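Local coordinates for SIR4-interacting protein SIF2 (Saccharomyces cerevisiae, PDB 1R5M) that serves as a WD-repeat subunit of the Set3 corepressor complex, antagonizes telomeric silencing and interacts with SIR4 in yeast, at residues D217-I229 with Y232-H246. Sequence-based numbering, arbitrary orientation.
Sequences DDKFVIPGPKGAI and YQITEKTPTGKLIGH
Antiparallel pairing joins Phe220 to Tyr232 and Ile229 to Leu243, linking the second, third and outermost fourth strands of one four-stranded blade of the WD40 beta-propeller. Phe220 and Tyr232 form a hydrogen-bonded pair: Tyr232 N reaches Phe220 O at 2.8 Å, almost in line with the carbonyl, and Phe220 N returns a bond to Tyr232 O. Ile234 N extends the pairing to Asp218 O (2.9 Å). With CG held between its backbone N and carbonyl carbon (chi1 56°), the Phe220 ring turns back over the hairpin, and Tyr232 CB rests on its face, 3.6 Å from CZ. The ring planes lie only 18° apart, but the centroids are too offset for a real stack. Replacing Phe220 by an alanine would leave Tyr232 CB without this ring face and would probably open a gap beside the hairpin. Ile222 CD1 meets Tyr232 CE1 at 3.6 Å, the side chains crossing at about a right angle.

At the other end, Leu243 N donates to Ile229 O in the carbonyl plane (2.8 Å, 176° at the hydrogen), and Ile229 N bonds back to Leu243 O. Beyond this pair, one water bridges Gly227 O, Leu243 O and His246 N. His246, after Gly245 in the next repeat's Gly-His pair, bonds Ser264 OG through NE2 and Asp268 OD2 through ND1, the His-Ser/Thr-Asp network characteristic of WD40 blades. Trp214, on strand 213-216 of the same blade, meets the Phe220 ring edge-to-face, while strands 250-256 and 261-266 of the next blade pack against Ile229.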
loop_
_atom_site.group_PDB
_atom_site.type_symbol
_atom_site.label_atom_id
_atom_site.label_comp_id
_atom_site.label_asym_id
_atom_site.label_seq_id
_atom_site.Cartn_x
_atom_site.Cartn_y
_atom_site.Cartn_z
ATOM N N ASP A 217 3.167 18.309 -6.449
ATOM C CA ASP A 217 3.080 17.941 -7.855
ATOM C C ASP A 217 4.460 17.657 -8.445
ATOM O O ASP A 217 4.591 16.870 -9.385
ATOM C CB ASP A 217 2.401 19.062 -8.651
ATOM C CG ASP A 217 0.971 19.312 -8.203
ATOM O OD1 ASP A 217 0.142 18.386 -8.311
ATOM O OD2 ASP A 217 0.677 20.435 -7.742
ATOM N N ASP A 218 5.486 18.287 -7.880
ATOM C CA ASP A 218 6.848 18.120 -8.374
ATOM C C ASP A 218 7.877 17.835 -7.283
ATOM O O ASP A 218 9.065 18.085 -7.469
ATOM C CB ASP A 218 7.265 19.379 -9.138
ATOM C CG ASP A 218 7.411 20.585 -8.230
ATOM O OD1 ASP A 218 6.651 20.683 -7.240
ATOM O OD2 ASP A 218 8.279 21.440 -8.510
ATOM N N LYS A 219 7.429 17.318 -6.144
ATOM C CA LYS A 219 8.343 17.014 -5.048
ATOM C C LYS A 219 8.008 15.637 -4.498
ATOM O O LYS A 219 6.845 15.240 -4.478
ATOM C CB LYS A 219 8.218 18.057 -3.935
ATOM C CG LYS A 219 8.427 19.493 -4.397
ATOM C CD LYS A 219 8.204 20.468 -3.252
ATOM C CE LYS A 219 8.250 21.914 -3.735
ATOM N NZ LYS A 219 7.184 22.198 -4.736
ATOM N N PHE A 220 9.028 14.914 -4.057
ATOM C CA PHE A 220 8.817 13.575 -3.530
ATOM C C PHE A 220 9.855 13.193 -2.486
ATOM O O PHE A 220 10.879 13.862 -2.335
ATOM C CB PHE A 220 8.820 12.567 -4.684
ATOM C CG PHE A 220 10.073 12.598 -5.526
ATOM C CD1 PHE A 220 11.153 11.775 -5.226
ATOM C CD2 PHE A 220 10.168 13.450 -6.622
ATOM C CE1 PHE A 220 12.307 11.794 -6.006
ATOM C CE2 PHE A 220 11.318 13.479 -7.410
ATOM C CZ PHE A 220 12.391 12.649 -7.101
ATOM N N VAL A 221 9.580 12.115 -1.756
ATOM C CA VAL A 221 10.488 11.640 -0.722
ATOM C C VAL A 221 10.810 10.159 -0.897
ATOM O O VAL A 221 9.962 9.371 -1.326
ATOM C CB VAL A 221 9.899 11.855 0.694
ATOM C CG1 VAL A 221 9.765 13.346 0.992
ATOM C CG2 VAL A 221 8.545 11.167 0.806
ATOM N N ILE A 222 12.048 9.791 -0.582
ATOM C CA ILE A 222 12.484 8.407 -0.686
ATOM C C ILE A 222 13.418 8.078 0.477
ATOM O O ILE A 222 14.085 8.959 1.019
ATOM C CB ILE A 222 13.220 8.128 -2.024
ATOM C CG1 ILE A 222 14.571 8.837 -2.045
ATOM C CG2 ILE A 222 12.369 8.603 -3.198
ATOM C CD1 ILE A 222 15.387 8.541 -3.295
ATOM N N PRO A 223 13.466 6.804 0.884
ATOM C CA PRO A 223 14.331 6.390 1.991
ATOM C C PRO A 223 15.806 6.632 1.697
ATOM O O PRO A 223 16.281 6.359 0.594
ATOM C CB PRO A 223 14.021 4.901 2.133
ATOM C CG PRO A 223 12.614 4.793 1.647
ATOM C CD PRO A 223 12.632 5.681 0.425
ATOM N N GLY A 224 16.517 7.147 2.693
ATOM C CA GLY A 224 17.938 7.400 2.554
ATOM C C GLY A 224 18.686 6.552 3.566
ATOM O O GLY A 224 18.075 5.754 4.276
ATOM N N PRO A 225 20.013 6.697 3.662
ATOM C CA PRO A 225 20.786 5.904 4.621
ATOM C C PRO A 225 20.433 6.167 6.086
ATOM O O PRO A 225 19.966 7.247 6.446
ATOM C CB PRO A 225 22.228 6.300 4.311
ATOM C CG PRO A 225 22.182 6.645 2.857
ATOM C CD PRO A 225 20.905 7.448 2.764
ATOM N N LYS A 226 20.658 5.156 6.918
ATOM C CA LYS A 226 20.426 5.242 8.358
ATOM C C LYS A 226 19.070 5.790 8.800
ATOM O O LYS A 226 18.993 6.556 9.764
ATOM C CB LYS A 226 21.535 6.081 8.999
ATOM C CG LYS A 226 22.948 5.630 8.657
ATOM C CD LYS A 226 23.973 6.585 9.252
ATOM C CE LYS A 226 25.392 6.184 8.889
ATOM N NZ LYS A 226 26.392 7.133 9.455
ATOM N N GLY A 227 18.006 5.406 8.104
ATOM C CA GLY A 227 16.675 5.857 8.479
ATOM C C GLY A 227 16.262 7.253 8.045
ATOM O O GLY A 227 15.150 7.691 8.341
ATOM N N ALA A 228 17.139 7.963 7.348
ATOM C CA ALA A 228 16.800 9.303 6.899
ATOM C C ALA A 228 15.816 9.221 5.741
ATOM O O ALA A 228 15.718 8.193 5.071
ATOM C CB ALA A 228 18.060 10.045 6.456
ATOM N N ILE A 229 15.071 10.301 5.533
ATOM C CA ILE A 229 14.129 10.390 4.421
ATOM C C ILE A 229 14.595 11.599 3.618
ATOM O O ILE A 229 14.638 12.715 4.133
ATOM C CB ILE A 229 12.682 10.624 4.907
ATOM C CG1 ILE A 229 12.208 9.421 5.728
ATOM C CG2 ILE A 229 11.757 10.843 3.704
ATOM C CD1 ILE A 229 10.981 9.710 6.585
ATOM N N TYR A 232 13.156 15.523 -2.504
ATOM C CA TYR A 232 13.623 15.963 -3.815
ATOM C C TYR A 232 12.596 16.762 -4.599
ATOM O O TYR A 232 11.396 16.706 -4.333
ATOM C CB TYR A 232 14.001 14.771 -4.695
ATOM C CG TYR A 232 15.162 13.944 -4.218
ATOM C CD1 TYR A 232 14.974 12.884 -3.333
ATOM C CD2 TYR A 232 16.452 14.199 -4.679
ATOM C CE1 TYR A 232 16.042 12.093 -2.922
ATOM C CE2 TYR A 232 17.528 13.416 -4.274
ATOM C CZ TYR A 232 17.314 12.364 -3.397
ATOM O OH TYR A 232 18.371 11.579 -3.002
ATOM N N GLN A 233 13.099 17.491 -5.589
ATOM C CA GLN A 233 12.271 18.266 -6.497
ATOM C C GLN A 233 12.608 17.638 -7.848
ATOM O O GLN A 233 13.755 17.267 -8.087
ATOM C CB GLN A 233 12.669 19.740 -6.475
ATOM C CG GLN A 233 11.713 20.649 -7.223
ATOM C CD GLN A 233 12.103 22.108 -7.116
ATOM O OE1 GLN A 233 13.201 22.498 -7.515
ATOM N NE2 GLN A 233 11.206 22.924 -6.572
ATOM N N ILE A 234 11.614 17.503 -8.718
ATOM C CA ILE A 234 11.813 16.876 -10.024
ATOM C C ILE A 234 13.003 17.350 -10.855
ATOM O O ILE A 234 13.693 16.534 -11.465
ATOM C CB ILE A 234 10.543 17.006 -10.895
ATOM C CG1 ILE A 234 9.426 16.139 -10.312
ATOM C CG2 ILE A 234 10.844 16.588 -12.333
ATOM C CD1 ILE A 234 8.125 16.216 -11.088
ATOM N N THR A 235 13.251 18.655 -10.880
ATOM C CA THR A 235 14.342 19.202 -11.685
ATOM C C THR A 235 15.733 19.200 -11.054
ATOM O O THR A 235 16.698 19.615 -11.699
ATOM C CB THR A 235 14.037 20.648 -12.120
ATOM O OG1 THR A 235 14.043 21.502 -10.970
ATOM C CG2 THR A 235 12.677 20.726 -12.797
ATOM N N GLU A 236 15.854 18.736 -9.814
ATOM C CA GLU A 236 17.157 18.727 -9.155
ATOM C C GLU A 236 17.594 17.362 -8.636
ATOM O O GLU A 236 16.817 16.647 -8.009
ATOM C CB GLU A 236 17.167 19.737 -8.005
ATOM C CG GLU A 236 17.020 21.176 -8.459
ATOM C CD GLU A 236 18.090 21.578 -9.457
ATOM O OE1 GLU A 236 19.287 21.512 -9.106
ATOM O OE2 GLU A 236 17.734 21.957 -10.594
ATOM N N LYS A 237 18.853 17.018 -8.894
ATOM C CA LYS A 237 19.410 15.743 -8.456
ATOM C C LYS A 237 19.809 15.795 -6.986
ATOM O O LYS A 237 19.826 14.772 -6.300
ATOM C CB LYS A 237 20.629 15.381 -9.311
ATOM C CG LYS A 237 20.317 15.218 -10.791
ATOM C CD LYS A 237 21.561 14.850 -11.584
ATOM C CE LYS A 237 21.227 14.609 -13.049
ATOM N NZ LYS A 237 22.428 14.212 -13.838
ATOM N N THR A 238 20.131 16.992 -6.508
ATOM C CA THR A 238 20.527 17.184 -5.117
ATOM C C THR A 238 19.289 17.336 -4.235
ATOM O O THR A 238 18.393 18.119 -4.545
ATOM C CB THR A 238 21.396 18.448 -4.954
ATOM O OG1 THR A 238 22.543 18.354 -5.806
ATOM C CG2 THR A 238 21.855 18.597 -3.509
ATOM N N PRO A 239 19.224 16.584 -3.125
ATOM C CA PRO A 239 18.072 16.670 -2.221
ATOM C C PRO A 239 17.830 18.106 -1.763
ATOM O O PRO A 239 18.779 18.843 -1.491
ATOM C CB PRO A 239 18.480 15.771 -1.057
ATOM C CG PRO A 239 19.351 14.751 -1.705
ATOM C CD PRO A 239 20.192 15.583 -2.646
ATOM N N THR A 240 16.563 18.500 -1.686
ATOM C CA THR A 240 16.214 19.844 -1.237
ATOM C C THR A 240 16.205 19.865 0.289
ATOM O O THR A 240 16.223 20.930 0.910
ATOM C CB THR A 240 14.824 20.271 -1.745
ATOM O OG1 THR A 240 13.850 19.296 -1.350
ATOM C CG2 THR A 240 14.826 20.401 -3.265
ATOM N N GLY A 241 16.176 18.678 0.883
ATOM C CA GLY A 241 16.166 18.569 2.329
ATOM C C GLY A 241 16.268 17.130 2.794
ATOM O O GLY A 241 16.162 16.197 1.997
ATOM N N LYS A 242 16.488 16.950 4.090
ATOM C CA LYS A 242 16.597 15.620 4.663
ATOM C C LYS A 242 15.846 15.581 5.986
ATOM O O LYS A 242 16.037 16.440 6.852
ATOM C CB LYS A 242 18.070 15.251 4.870
ATOM C CG LYS A 242 18.870 15.211 3.574
ATOM C CD LYS A 242 20.317 14.806 3.806
ATOM C CE LYS A 242 21.094 14.796 2.498
ATOM N NZ LYS A 242 22.515 14.394 2.691
ATOM N N LEU A 243 14.970 14.591 6.122
ATOM C CA LEU A 243 14.177 14.418 7.328
ATOM C C LEU A 243 14.888 13.374 8.185
ATOM O O LEU A 243 14.888 12.186 7.864
ATOM C CB LEU A 243 12.768 13.958 6.949
ATOM C CG LEU A 243 12.114 14.819 5.860
ATOM C CD1 LEU A 243 10.710 14.310 5.566
ATOM C CD2 LEU A 243 12.065 16.277 6.301
ATOM N N ILE A 244 15.506 13.837 9.267
ATOM C CA ILE A 244 16.259 12.961 10.158
ATOM C C ILE A 244 15.507 12.664 11.448
ATOM O O ILE A 244 14.988 13.570 12.097
ATOM C CB ILE A 244 17.623 13.596 10.523
ATOM C CG1 ILE A 244 18.394 13.954 9.248
ATOM C CG2 ILE A 244 18.433 12.633 11.382
ATOM C CD1 ILE A 244 18.697 12.772 8.350
ATOM N N GLY A 245 15.458 11.388 11.814
ATOM C CA GLY A 245 14.764 10.999 13.030
ATOM C C GLY A 245 14.667 9.498 13.233
ATOM O O GLY A 245 14.943 8.998 14.322
ATOM N N HIS A 246 14.271 8.769 12.194
ATOM C CA HIS A 246 14.148 7.317 12.303
ATOM C C HIS A 246 15.495 6.621 12.465
ATOM O O HIS A 246 16.521 7.119 11.995
ATOM C CB HIS A 246 13.420 6.754 11.079
ATOM C CG HIS A 246 11.946 7.008 11.086
ATOM N ND1 HIS A 246 11.112 6.516 12.067
ATOM C CD2 HIS A 246 11.152 7.682 10.219
ATOM C CE1 HIS A 246 9.867 6.875 11.805
ATOM N NE2 HIS A 246 9.864 7.582 10.689
HETATM O O HOH W 1 13.799 9.784 9.450
#